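Local coordinates for protein alpha-glucosidase (Bacteroides thetaiotaomicron, PDB 5XFM) that probably hydrolyses beta-L-arabinopyranosides and alpha-galactosides, as a calcium-bound bifunctional enzyme of glycoside hydrolase family 97, at residues 58-63 with 135-140. The protein carries 1 engineered substitution. Sequence-based numbering, arbitrary orientation.
Sequences NTNIGD and ASVTVK
Asn60 holds both backbone polar atoms of Thr138, its N and its O. The amide N of Asn60 donates to Thr138 O at 3.1 Å, a nearly straight bond, while Thr138 N returns one to the side-chain OD1 of Asn60 at 2.9 Å. This second N-H points squarely at the oxygen (172°) but reaches it from above the amide's carbonyl plane, about 55° out of it. With CG tucked between backbone N and carbonyl carbon (chi1 73°), the Asn60 side chain swings over to Thr138, and its OD1 takes the place of the main-chain carbonyl oxygen that would accept Thr138 N-H in a regular pair. Two residues farther from the turn, Lys140 N makes a weak, bent bond to Asn58 O, and the lysine chain runs on past Asn60, its CE 3.8 Å from Asn60 CA. Between these bonds Thr59 and Val139 form an antiparallel non-hydrogen-bonded pair, side chains on the same face. Residues 58-63 form the end of a beta hairpin, strands 47-59 and 62-64 joined by a type I turn from Thr59 to Gly62, and its 47-59 strand pairs with strand 136-147 in an antiparallel sheet of the N-terminal domain. Thr59 CG2 presses on Val137 CG2 at a tight 3.4 Å, and Thr59 OG1 is buried without a polar partner. Beyond, Val137 and Val139 pack on Phe252 of strand 251-253, which pairs with the far edge of 136-147.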
ATOM      1  N   ASN A  58     -10.048   0.308 -26.152  1.00 19.83           N
ATOM      2  CA  ASN A  58     -11.279   0.552 -26.878  1.00 29.50           C
ATOM      3  C   ASN A  58     -11.921   1.831 -26.340  1.00 30.51           C
ATOM      4  O   ASN A  58     -12.156   1.962 -25.121  1.00 26.69           O
ATOM      5  CB  ASN A  58     -12.199  -0.660 -26.714  1.00 33.91           C
ATOM      6  CG  ASN A  58     -13.494  -0.539 -27.482  1.00 41.64           C
ATOM      7  OD1 ASN A  58     -13.579   0.182 -28.462  1.00 35.68           O
ATOM      8  ND2 ASN A  58     -14.521  -1.262 -27.030  1.00 54.80           N
ATOM      9  N   THR A  59     -12.217   2.747 -27.265  1.00 27.98           N
ATOM     10  CA  THR A  59     -12.544   4.121 -26.922  1.00 27.43           C
ATOM     11  C   THR A  59     -13.738   4.676 -27.725  1.00 31.06           C
ATOM     12  O   THR A  59     -13.934   4.313 -28.888  1.00 33.48           O
ATOM     13  CB  THR A  59     -11.270   4.982 -27.155  1.00 28.89           C
ATOM     14  OG1 THR A  59     -10.402   4.909 -26.014  1.00 29.61           O
ATOM     15  CG2 THR A  59     -11.601   6.393 -27.456  1.00 23.24           C
ATOM     16  N   ASN A  60     -14.503   5.595 -27.131  1.00 28.57           N
ATOM     17  CA  ASN A  60     -15.677   6.155 -27.800  1.00 27.53           C
ATOM     18  C   ASN A  60     -15.359   7.193 -28.878  1.00 26.64           C
ATOM     19  O   ASN A  60     -16.266   7.783 -29.456  1.00 30.45           O
ATOM     20  CB  ASN A  60     -16.625   6.783 -26.770  1.00 31.22           C
ATOM     21  CG  ASN A  60     -16.103   8.104 -26.207  1.00 26.19           C
ATOM     22  OD1 ASN A  60     -14.911   8.400 -26.273  1.00 29.09           O
ATOM     23  ND2 ASN A  60     -17.004   8.902 -25.649  1.00 27.24           N
ATOM     24  N   ILE A  61     -14.081   7.418 -29.149  1.00 24.29           N
ATOM     25  CA  ILE A  61     -13.699   8.200 -30.320  1.00 30.79           C
ATOM     26  C   ILE A  61     -12.925   7.326 -31.305  1.00 30.89           C
ATOM     27  O   ILE A  61     -12.532   7.796 -32.374  1.00 37.36           O
ATOM     28  CB  ILE A  61     -12.845   9.441 -29.958  1.00 25.34           C
ATOM     29  CG1 ILE A  61     -11.427   9.033 -29.560  1.00 27.67           C
ATOM     30  CG2 ILE A  61     -13.524  10.282 -28.884  1.00 29.08           C
ATOM     31  CD1 ILE A  61     -10.409  10.147 -29.672  1.00 33.27           C
ATOM     32  N   GLY A  62     -12.700   6.062 -30.945  1.00 31.20           N
ATOM     33  CA  GLY A  62     -11.956   5.169 -31.819  1.00 30.66           C
ATOM     34  C   GLY A  62     -11.428   3.915 -31.153  1.00 29.11           C
ATOM     35  O   GLY A  62     -11.350   3.816 -29.928  1.00 27.76           O
ATOM     36  N   ASP A  63     -11.088   2.921 -31.961  1.00 28.51           N
ATOM     37  CA  ASP A  63     -10.552   1.700 -31.387  1.00 30.04           C
ATOM     38  C   ASP A  63      -9.063   1.540 -31.673  1.00 22.85           C
ATOM     39  O   ASP A  63      -8.605   1.704 -32.802  1.00 27.10           O
ATOM     40  CB  ASP A  63     -11.337   0.484 -31.868  1.00 37.44           C
ATOM     41  CG  ASP A  63     -12.730   0.424 -31.262  1.00 48.09           C
ATOM     42  OD1 ASP A  63     -13.126   1.398 -30.579  1.00 45.72           O
ATOM     43  OD2 ASP A  63     -13.408  -0.613 -31.427  1.00 62.06           O
ATOM     44  N   ALA A 135     -13.052  16.826 -27.795  1.00 30.73           N
ATOM     45  CA  ALA A 135     -12.329  17.449 -26.688  1.00 27.68           C
ATOM     46  C   ALA A 135     -12.386  16.573 -25.436  1.00 27.39           C
ATOM     47  O   ALA A 135     -11.786  16.891 -24.412  1.00 21.01           O
ATOM     48  CB  ALA A 135     -12.890  18.835 -26.397  1.00 20.94           C
ATOM     49  N   SER A 136     -13.085  15.449 -25.527  1.00 23.35           N
ATOM     50  CA  SER A 136     -13.170  14.547 -24.390  1.00 26.74           C
ATOM     51  C   SER A 136     -13.373  13.117 -24.839  1.00 24.33           C
ATOM     52  O   SER A 136     -13.821  12.856 -25.952  1.00 24.43           O
ATOM     53  CB  SER A 136     -14.298  14.969 -23.443  1.00 23.44           C
ATOM     54  OG  SER A 136     -15.553  15.001 -24.106  1.00 26.72           O
ATOM     55  N   VAL A 137     -13.082  12.188 -23.940  1.00 24.85           N
ATOM     56  CA  VAL A 137     -13.095  10.786 -24.295  1.00 24.56           C
ATOM     57  C   VAL A 137     -13.624   9.933 -23.148  1.00 22.08           C
ATOM     58  O   VAL A 137     -13.461  10.266 -21.972  1.00 21.33           O
ATOM     59  CB  VAL A 137     -11.673  10.309 -24.693  1.00 18.34           C
ATOM     60  CG1 VAL A 137     -10.716  10.420 -23.522  1.00 21.32           C
ATOM     61  CG2 VAL A 137     -11.698   8.899 -25.193  1.00 24.39           C
ATOM     62  N   THR A 138     -14.291   8.846 -23.516  1.00 21.72           N
ATOM     63  CA  THR A 138     -14.633   7.785 -22.587  1.00 24.62           C
ATOM     64  C   THR A 138     -13.914   6.518 -23.027  1.00 27.45           C
ATOM     65  O   THR A 138     -14.151   6.020 -24.124  1.00 30.96           O
ATOM     66  CB  THR A 138     -16.148   7.524 -22.551  1.00 24.64           C
ATOM     67  OG1 THR A 138     -16.839   8.723 -22.176  1.00 29.60           O
ATOM     68  CG2 THR A 138     -16.480   6.419 -21.561  1.00 28.91           C
ATOM     69  N   VAL A 139     -13.035   5.996 -22.180  1.00 25.84           N
ATOM     70  CA  VAL A 139     -12.353   4.744 -22.498  1.00 27.27           C
ATOM     71  C   VAL A 139     -13.234   3.571 -22.098  1.00 27.21           C
ATOM     72  O   VAL A 139     -13.415   3.295 -20.910  1.00 25.56           O
ATOM     73  CB  VAL A 139     -10.983   4.626 -21.796  1.00 28.41           C
ATOM     74  CG1 VAL A 139     -10.348   3.275 -22.096  1.00 25.22           C
ATOM     75  CG2 VAL A 139     -10.066   5.758 -22.227  1.00 26.40           C
ATOM     76  N   LYS A 140     -13.792   2.893 -23.096  1.00 28.67           N
ATOM     77  CA  LYS A 140     -14.716   1.793 -22.857  1.00 24.44           C
ATOM     78  C   LYS A 140     -13.998   0.608 -22.225  1.00 28.53           C
ATOM     79  O   LYS A 140     -14.567  -0.086 -21.378  1.00 28.98           O
ATOM     80  CB  LYS A 140     -15.386   1.341 -24.160  1.00 30.25           C
ATOM     81  CG  LYS A 140     -16.228   2.393 -24.867  1.00 34.14           C
ATOM     82  CD  LYS A 140     -16.896   1.814 -26.110  1.00 34.24           C
ATOM     83  CE  LYS A 140     -17.545   2.904 -26.958  1.00 34.89           C
ATOM     84  NZ  LYS A 140     -18.686   3.573 -26.268  1.00 48.86           N
TER